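Long-range contacts in ricin B-related lectin (Polyporus squamosus, PDB 5MUA), which binds beta-D-galactose through a beta-trefoil lectin domain joined to a papain-like, calcium-binding protease domain that takes up the inhibitor E-64: residues E56-V62 / Q95-I99; W106-S110 / Q142-F146. One frame throughout, in Å; residues are numbered along the deposited sequence.

Contact 1: residues E56-V62 / Q95-I99; sequences EADTYTV and QKWII
Val62 and Trp97 meet at about a right angle: CG2 of the valine reaches CD1 of the indole at 3.9 Å. Valine, branched at CB, suits a buried strand position, and with CG1 swung opposite the backbone N (chi1 176°), CG2 is left as the methyl that faces the indole. Nearby, Ile99 turns its CD1 to CD2 of the Tyr60 ring, also 3.9 Å away, while Phe3 meets that ring edge-to-face. The backbones of strands 59-64 and 97-100 pair along one side of this cluster. Tyr60 and Trp97 form an antiparallel hydrogen-bonded pair, with Trp97 N to Tyr60 O at 2.7 Å and the return bond from Tyr60 N to Trp97 O. Gln95-Lys96-Trp97 is a QxW motif, the signature of the ricin-type beta-trefoil: the indole NE1 binds Met71 O, and NE2 of Gln95 holds OD2 of Asp72, a residue that binds galactose. A water bridges Gln95 O and Val62 N, 3.0 Å from the latter, lying in plane at the Trp97 ring edge. Farther along, Asp58 O receives Ile99 N at 3.1 Å. Asp58 lies in a type II turn with positive phi (54°), which aspartate tolerates fairly well, and Thr59 OG1 donates to Ala57 O from above its carbonyl plane. At the polar edge, Glu56 OE1 touches Lys96 CE at 3.5 Å, whereas OE2 is salt-bridged to Lys111.

Contact 2: residues W106-S110 / Q142-F146; sequences WKIKS and QNWTF
Trp106 and Phe146 meet as an offset edge-to-face pair, the phenyl edge turned to the face of the indole five-membered ring with centroids 5.7 Å apart and planes at 79°. The contact as a whole brings strand 107-110 against a second QxW motif of the beta-trefoil, Gln142-Asn143-Trp144, with Phe146 just beyond it. CB of Trp106 also packs at the edge of the Phe146 ring, near its plane, against CE1 at 3.8 Å, and Phe3 contacts both rings, so bulky aromatics fill this end. The carbonyl of Trp106 accepts Trp144 N at 3.0 Å, with the donor in the carbonyl plane and a fairly straight N-H...O angle of 153°. The same oxygen receives a CA-H...O contact from Asn143.

Lys107 needs a long, flexible chain. Bent at chi3 (74°), it brings NZ to Gln142 OE1 at 3.0 Å, the donor tilted out of the amide plane. Its methylenes pass Asn143 OD1, and it makes a cation-pi contact with Phe116. Gln142 OE1 also accepts Ile136 N, while NE2 donates to Gln134 O and Thr118 OG1; these bonds fix the rotation of the buried amide.

Ile108 points toward residues 142-146. Its CD1 sits over one face of the Trp144 five-membered ring, 4.1 Å from the centroid in a CH-pi contact, and also touches Phe146 CZ at 3.9 Å. The slim CG1-CD1 arm of isoleucine suits the place, since it can touch both rings. Trp144 NE1 is anchored on Val117 O. In plane at the edge of that indole, one water accepts Ile108 N at 2.9 Å and donates to Gln142 O at 2.7 Å.

From the N terminus, the chain runs out along strand 59-64, through strands 70-73 and 82-87 beside the galactose site, and returns with residues 95-99; contact 1 closes that loop. After a short connection, of which residues 102-105 are not modelled, strand 107-110 begins, and contact 2 closes a second loop of similar length, which carries strands 116-120 and 129-133. The two loops follow in series, neither nesting nor crossing. They join through the neighbouring strands 97-100 and 107-110, where Ile98 N lies 2.7 Å from Lys109 O, a probable hydrogen bond, and where Trp97 CE3 packs on Ile108 CG2. Together they link strand 59-64 to strand 144-152 within the lectin domain.

Contact 1: residues E56-V62 / Q95-I99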
ATOM      1  N   GLU B  56      16.032  24.193  23.368  1.00 27.22           N
ATOM      2  CA  GLU B  56      16.917  24.671  24.446  1.00 26.21           C
ATOM      3  C   GLU B  56      18.003  23.650  24.573  1.00 25.88           C
ATOM      4  O   GLU B  56      17.745  22.450  24.440  1.00 25.57           O
ATOM      5  CB  GLU B  56      16.178  24.794  25.780  1.00 28.75           C
ATOM      6  CG  GLU B  56      14.732  25.308  25.657  1.00 33.65           C
ATOM      7  CD  GLU B  56      13.976  25.223  26.981  1.00 36.81           C
ATOM      8  OE1 GLU B  56      12.750  24.882  26.961  1.00 34.91           O
ATOM      9  OE2 GLU B  56      14.647  25.501  28.018  1.00 38.67           O
ATOM     10  N   ALA B  57      19.203  24.104  24.843  1.00 23.11           N
ATOM     11  CA  ALA B  57      20.391  23.277  24.858  1.00 23.48           C
ATOM     12  C   ALA B  57      20.156  21.944  25.612  1.00 22.44           C
ATOM     13  O   ALA B  57      19.732  21.934  26.757  1.00 20.79           O
ATOM     14  CB  ALA B  57      21.556  24.029  25.507  1.00 26.44           C
ATOM     15  N   ASP B  58      20.404  20.827  24.936  1.00 19.36           N
ATOM     16  CA  ASP B  58      20.303  19.515  25.544  0.70 19.29           C
ATOM     17  C   ASP B  58      18.965  19.182  26.229  1.00 17.56           C
ATOM     18  O   ASP B  58      18.903  18.299  27.089  1.00 16.68           O
ATOM     19  CB  ASP B  58      21.478  19.319  26.498  0.70 20.20           C
ATOM     20  CG  ASP B  58      22.788  19.614  25.845  0.70 21.46           C
ATOM     21  OD1 ASP B  58      23.166  18.857  24.925  0.70 20.43           O
ATOM     22  OD2 ASP B  58      23.450  20.592  26.260  0.70 20.32           O
ATOM     23  N   THR B  59      17.873  19.822  25.800  1.00 17.31           N
ATOM     24  CA  THR B  59      16.603  19.646  26.454  1.00 16.83           C
ATOM     25  C   THR B  59      15.595  19.017  25.497  1.00 16.21           C
ATOM     26  O   THR B  59      15.548  19.385  24.323  1.00 14.83           O
ATOM     27  CB  THR B  59      16.097  21.002  26.969  1.00 17.35           C
ATOM     28  OG1 THR B  59      17.144  21.555  27.804  1.00 15.82           O
ATOM     29  CG2 THR B  59      14.861  20.836  27.777  1.00 18.19           C
ATOM     30  N   TYR B  60      14.815  18.057  26.013  1.00 13.66           N
ATOM     31  CA  TYR B  60      13.989  17.179  25.178  1.00 12.23           C
ATOM     32  C   TYR B  60      12.727  16.813  25.905  1.00 13.15           C
ATOM     33  O   TYR B  60      12.712  16.711  27.159  1.00 12.88           O
ATOM     34  CB  TYR B  60      14.727  15.859  24.889  1.00 12.89           C
ATOM     35  CG  TYR B  60      16.039  16.051  24.168  1.00 13.47           C
ATOM     36  CD1 TYR B  60      16.102  16.106  22.763  1.00 13.82           C
ATOM     37  CD2 TYR B  60      17.250  16.156  24.879  1.00 14.11           C
ATOM     38  CE1 TYR B  60      17.339  16.309  22.092  1.00 15.45           C
ATOM     39  CE2 TYR B  60      18.453  16.361  24.245  1.00 15.88           C
ATOM     40  CZ  TYR B  60      18.507  16.434  22.858  1.00 17.37           C
ATOM     41  OH  TYR B  60      19.725  16.633  22.267  1.00 17.73           O
ATOM     42  N   THR B  61      11.655  16.561  25.125  1.00 11.95           N
ATOM     43  CA  THR B  61      10.552  15.757  25.648  1.00 11.46           C
ATOM     44  C   THR B  61      10.924  14.304  25.369  1.00 11.24           C
ATOM     45  O   THR B  61      11.659  14.010  24.433  1.00 11.01           O
ATOM     46  CB  THR B  61       9.235  16.084  24.970  1.00 12.56           C
ATOM     47  OG1 THR B  61       9.379  16.144  23.536  1.00 12.11           O
ATOM     48  CG2 THR B  61       8.709  17.376  25.466  1.00 14.07           C
ATOM     49  N   VAL B  62      10.389  13.415  26.188  1.00 11.29           N
ATOM     50  CA  VAL B  62      10.615  11.997  26.113  1.00 11.64           C
ATOM     51  C   VAL B  62       9.224  11.397  26.121  1.00 11.26           C
ATOM     52  O   VAL B  62       8.521  11.352  27.131  1.00 11.34           O
ATOM     53  CB  VAL B  62      11.485  11.477  27.303  1.00 10.86           C
ATOM     54  CG1 VAL B  62      11.643   9.967  27.259  1.00 11.68           C
ATOM     55  CG2 VAL B  62      12.792  12.194  27.302  1.00 11.60           C
ATOM     56  N   GLN B  95       7.864  18.142  32.075  1.00 12.60           N
ATOM     57  CA  GLN B  95       7.962  17.176  30.931  1.00 12.52           C
ATOM     58  C   GLN B  95       9.164  17.424  30.017  1.00 12.62           C
ATOM     59  O   GLN B  95       9.247  16.869  28.908  1.00 12.19           O
ATOM     60  CB  GLN B  95       6.658  17.194  30.085  1.00 12.88           C
ATOM     61  CG  GLN B  95       5.448  16.871  30.962  1.00 12.32           C
ATOM     62  CD  GLN B  95       4.170  16.808  30.193  1.00 13.88           C
ATOM     63  OE1 GLN B  95       4.114  17.229  29.001  1.00 12.21           O
ATOM     64  NE2 GLN B  95       3.156  16.174  30.798  1.00 13.64           N
ATOM     65  N   LYS B  96      10.064  18.322  30.418  1.00 12.50           N
ATOM     66  CA  LYS B  96      11.258  18.591  29.691  1.00 12.62           C
ATOM     67  C   LYS B  96      12.428  18.041  30.474  1.00 12.66           C
ATOM     68  O   LYS B  96      12.477  18.171  31.722  1.00 12.84           O
ATOM     69  CB  LYS B  96      11.457  20.087  29.508  1.00 15.58           C
ATOM     70  CG  LYS B  96      10.422  20.697  28.546  1.00 17.93           C
ATOM     71  CD  LYS B  96      10.655  22.209  28.414  1.00 19.76           C
ATOM     72  CE  LYS B  96       9.966  22.828  27.212  1.00 23.81           C
ATOM     73  NZ  LYS B  96       8.516  22.864  27.378  1.00 28.14           N
ATOM     74  N   TRP B  97      13.325  17.438  29.723  1.00 12.16           N
ATOM     75  CA  TRP B  97      14.414  16.599  30.270  1.00 12.42           C
ATOM     76  C   TRP B  97      15.759  16.956  29.647  1.00 12.65           C
ATOM     77  O   TRP B  97      15.870  17.031  28.422  1.00 13.59           O
ATOM     78  CB  TRP B  97      14.079  15.134  30.026  1.00 11.71           C
ATOM     79  CG  TRP B  97      12.810  14.731  30.672  1.00 12.92           C
ATOM     80  CD1 TRP B  97      11.586  14.622  30.084  1.00 11.51           C
ATOM     81  CD2 TRP B  97      12.604  14.415  32.057  1.00 12.37           C
ATOM     82  NE1 TRP B  97      10.667  14.301  31.006  1.00 12.42           N
ATOM     83  CE2 TRP B  97      11.238  14.147  32.224  1.00 11.45           C
ATOM     84  CE3 TRP B  97      13.432  14.361  33.172  1.00 12.25           C
ATOM     85  CZ2 TRP B  97      10.670  13.770  33.461  1.00 11.65           C
ATOM     86  CZ3 TRP B  97      12.888  13.931  34.428  1.00 12.49           C
ATOM     87  CH2 TRP B  97      11.534  13.693  34.585  1.00 11.83           C
ATOM     88  N   ILE B  98      16.743  17.242  30.499  1.00 12.17           N
ATOM     89  CA  ILE B  98      18.077  17.617  30.100  1.00 13.28           C
ATOM     90  C   ILE B  98      18.843  16.314  30.142  1.00 14.46           C
ATOM     91  O   ILE B  98      18.982  15.691  31.214  1.00 14.11           O
ATOM     92  CB  ILE B  98      18.713  18.718  31.004  0.70 14.72           C
ATOM     93  CG1 ILE B  98      17.889  20.039  30.872  0.70 16.67           C
ATOM     94  CG2 ILE B  98      20.118  19.001  30.501  0.70 15.06           C
ATOM     95  CD1 ILE B  98      18.237  21.145  31.889  0.70 16.35           C
ATOM     96  N   ILE B  99      19.358  15.922  28.987  1.00 14.86           N
ATOM     97  CA  ILE B  99      20.061  14.630  28.819  1.00 16.08           C
ATOM     98  C   ILE B  99      21.501  14.946  28.517  1.00 18.43           C
ATOM     99  O   ILE B  99      21.771  15.519  27.496  1.00 22.34           O
ATOM    100  CB  ILE B  99      19.418  13.806  27.724  1.00 16.34           C
ATOM    101  CG1 ILE B  99      17.985  13.439  28.145  1.00 15.23           C
ATOM    102  CG2 ILE B  99      20.231  12.517  27.494  1.00 16.94           C
ATOM    103  CD1 ILE B  99      17.182  12.854  27.019  1.00 16.58           C
TER
HETATM  104  O   HOH W   1       8.515  14.403  28.280  1.00 12.72           O

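Contact 2: residues W106-S110 / Q142-F146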
ATOM      1  N   TRP B 106      25.457   8.565  30.683  1.00 25.79           N
ATOM      2  CA  TRP B 106      24.257   9.514  30.542  1.00 21.98           C
ATOM      3  C   TRP B 106      23.298   9.702  31.753  1.00 18.26           C
ATOM      4  O   TRP B 106      22.873   8.754  32.366  1.00 15.78           O
ATOM      5  CB  TRP B 106      23.353   9.145  29.338  1.00 24.03           C
ATOM      6  CG  TRP B 106      24.111   9.120  28.061  1.00 29.55           C
ATOM      7  CD1 TRP B 106      24.785   8.048  27.508  1.00 32.26           C
ATOM      8  CD2 TRP B 106      24.324  10.222  27.178  1.00 26.91           C
ATOM      9  NE1 TRP B 106      25.414   8.438  26.327  1.00 33.13           N
ATOM     10  CE2 TRP B 106      25.159   9.764  26.108  1.00 28.68           C
ATOM     11  CE3 TRP B 106      23.869  11.529  27.154  1.00 25.11           C
ATOM     12  CZ2 TRP B 106      25.573  10.595  25.065  1.00 27.35           C
ATOM     13  CZ3 TRP B 106      24.296  12.387  26.079  1.00 27.35           C
ATOM     14  CH2 TRP B 106      25.152  11.908  25.075  1.00 27.92           C
ATOM     15  N   LYS B 107      22.838  10.918  31.960  1.00 14.60           N
ATOM     16  CA  LYS B 107      21.814  11.178  32.969  1.00 15.72           C
ATOM     17  C   LYS B 107      20.612  11.911  32.340  1.00 14.03           C
ATOM     18  O   LYS B 107      20.789  12.591  31.292  1.00 16.17           O
ATOM     19  CB  LYS B 107      22.396  12.011  34.120  1.00 15.78           C
ATOM     20  CG  LYS B 107      23.491  11.239  34.878  1.00 15.87           C
ATOM     21  CD  LYS B 107      23.999  11.923  36.136  1.00 17.14           C
ATOM     22  CE  LYS B 107      22.959  11.796  37.209  1.00 18.93           C
ATOM     23  NZ  LYS B 107      23.431  12.222  38.537  1.00 21.66           N
ATOM     24  N   ILE B 108      19.459  11.830  33.035  1.00 13.52           N
ATOM     25  CA  ILE B 108      18.185  12.433  32.569  1.00 13.31           C
ATOM     26  C   ILE B 108      17.673  13.326  33.727  1.00 13.22           C
ATOM     27  O   ILE B 108      17.159  12.848  34.731  1.00 12.41           O
ATOM     28  CB  ILE B 108      17.135  11.377  32.225  1.00 13.65           C
ATOM     29  CG1 ILE B 108      17.733  10.283  31.322  1.00 13.51           C
ATOM     30  CG2 ILE B 108      15.913  12.020  31.580  1.00 14.32           C
ATOM     31  CD1 ILE B 108      16.826   9.085  31.172  1.00 13.81           C
ATOM     32  N   LYS B 109      17.738  14.646  33.525  1.00 13.46           N
ATOM     33  CA  LYS B 109      17.427  15.578  34.589  1.00 14.95           C
ATOM     34  C   LYS B 109      16.212  16.390  34.231  1.00 14.91           C
ATOM     35  O   LYS B 109      16.128  16.902  33.104  1.00 14.44           O
ATOM     36  CB  LYS B 109      18.595  16.528  34.777  1.00 16.47           C
ATOM     37  CG  LYS B 109      18.407  17.529  35.941  1.00 16.95           C
ATOM     38  CD  LYS B 109      19.622  18.366  36.099  1.00 18.88           C
ATOM     39  CE  LYS B 109      19.727  19.316  34.979  1.00 22.09           C
ATOM     40  NZ  LYS B 109      20.703  20.417  35.226  1.00 26.76           N
ATOM     41  N   SER B 110      15.286  16.489  35.183  1.00 15.06           N
ATOM     42  CA  SER B 110      14.063  17.340  35.001  1.00 14.38           C
ATOM     43  C   SER B 110      14.446  18.817  34.910  1.00 14.27           C
ATOM     44  O   SER B 110      15.181  19.335  35.787  1.00 15.55           O
ATOM     45  CB  SER B 110      13.103  17.133  36.130  1.00 14.27           C
ATOM     46  OG  SER B 110      12.111  18.163  36.099  1.00 14.26           O
ATOM     47  N   GLN B 142      21.219   6.549  38.750  1.00 12.80           N
ATOM     48  CA  GLN B 142      20.780   7.606  37.866  1.00 14.12           C
ATOM     49  C   GLN B 142      21.435   7.582  36.486  1.00 14.57           C
ATOM     50  O   GLN B 142      21.295   8.546  35.698  1.00 12.88           O
ATOM     51  CB  GLN B 142      20.983   8.974  38.511  1.00 14.08           C
ATOM     52  CG  GLN B 142      20.408   9.025  39.902  1.00 15.64           C
ATOM     53  CD  GLN B 142      20.504  10.352  40.589  1.00 15.43           C
ATOM     54  OE1 GLN B 142      21.505  11.049  40.508  1.00 14.18           O
ATOM     55  NE2 GLN B 142      19.475  10.663  41.346  1.00 15.65           N
ATOM     56  N   ASN B 143      22.128   6.471  36.170  1.00 14.09           N
ATOM     57  CA  ASN B 143      22.865   6.419  34.919  1.00 14.67           C
ATOM     58  C   ASN B 143      22.067   5.487  34.005  1.00 14.63           C
ATOM     59  O   ASN B 143      21.606   4.406  34.429  1.00 16.72           O
ATOM     60  CB  ASN B 143      24.241   5.834  35.126  1.00 15.03           C
ATOM     61  CG  ASN B 143      25.148   6.754  35.923  1.00 15.52           C
ATOM     62  OD1 ASN B 143      24.823   7.923  36.168  1.00 14.94           O
ATOM     63  ND2 ASN B 143      26.305   6.228  36.308  1.00 17.13           N
ATOM     64  N   TRP B 144      21.994   5.901  32.765  1.00 15.45           N
ATOM     65  CA  TRP B 144      21.129   5.211  31.741  1.00 15.13           C
ATOM     66  C   TRP B 144      21.970   5.125  30.465  1.00 14.65           C
ATOM     67  O   TRP B 144      22.801   5.992  30.197  1.00 15.29           O
ATOM     68  CB  TRP B 144      19.858   6.058  31.487  1.00 13.87           C
ATOM     69  CG  TRP B 144      19.056   6.223  32.716  1.00 14.12           C
ATOM     70  CD1 TRP B 144      19.172   7.243  33.599  1.00 13.98           C
ATOM     71  CD2 TRP B 144      18.112   5.319  33.271  1.00 13.05           C
ATOM     72  NE1 TRP B 144      18.341   7.031  34.685  1.00 12.86           N
ATOM     73  CE2 TRP B 144      17.697   5.850  34.506  1.00 14.57           C
ATOM     74  CE3 TRP B 144      17.604   4.067  32.877  1.00 13.38           C
ATOM     75  CZ2 TRP B 144      16.781   5.209  35.310  1.00 14.23           C
ATOM     76  CZ3 TRP B 144      16.708   3.446  33.658  1.00 13.28           C
ATOM     77  CH2 TRP B 144      16.294   3.993  34.881  1.00 15.14           C
ATOM     78  N   THR B 145      21.697   4.115  29.661  1.00 14.12           N
ATOM     79  CA  THR B 145      22.207   4.029  28.310  1.00 16.79           C
ATOM     80  C   THR B 145      21.088   4.197  27.320  1.00 15.05           C
ATOM     81  O   THR B 145      19.978   3.957  27.649  1.00 16.64           O
ATOM     82  CB  THR B 145      22.973   2.735  28.051  1.00 17.01           C
ATOM     83  OG1 THR B 145      22.128   1.622  28.182  1.00 18.41           O
ATOM     84  CG2 THR B 145      24.111   2.597  29.068  1.00 19.03           C
ATOM     85  N   PHE B 146      21.423   4.742  26.171  1.00 16.14           N
ATOM     86  CA  PHE B 146      20.438   4.957  25.093  1.00 16.33           C
ATOM     87  C   PHE B 146      20.869   4.163  23.853  1.00 17.67           C
ATOM     88  O   PHE B 146      22.006   4.316  23.413  1.00 17.58           O
ATOM     89  CB  PHE B 146      20.474   6.426  24.743  1.00 16.50           C
ATOM     90  CG  PHE B 146      19.801   7.264  25.754  1.00 15.13           C
ATOM     91  CD1 PHE B 146      20.498   7.691  26.890  1.00 15.48           C
ATOM     92  CD2 PHE B 146      18.497   7.641  25.610  1.00 14.60           C
ATOM     93  CE1 PHE B 146      19.878   8.528  27.801  1.00 15.43           C
ATOM     94  CE2 PHE B 146      17.873   8.467  26.543  1.00 14.37           C
ATOM     95  CZ  PHE B 146      18.554   8.878  27.660  1.00 14.97           C
TER
HETATM   96  O   HOH W   2      25.887   6.189  30.764  1.00 27.08           O
HETATM   97  O   HOH W   3      19.321  10.333  35.467  1.00 12.27           O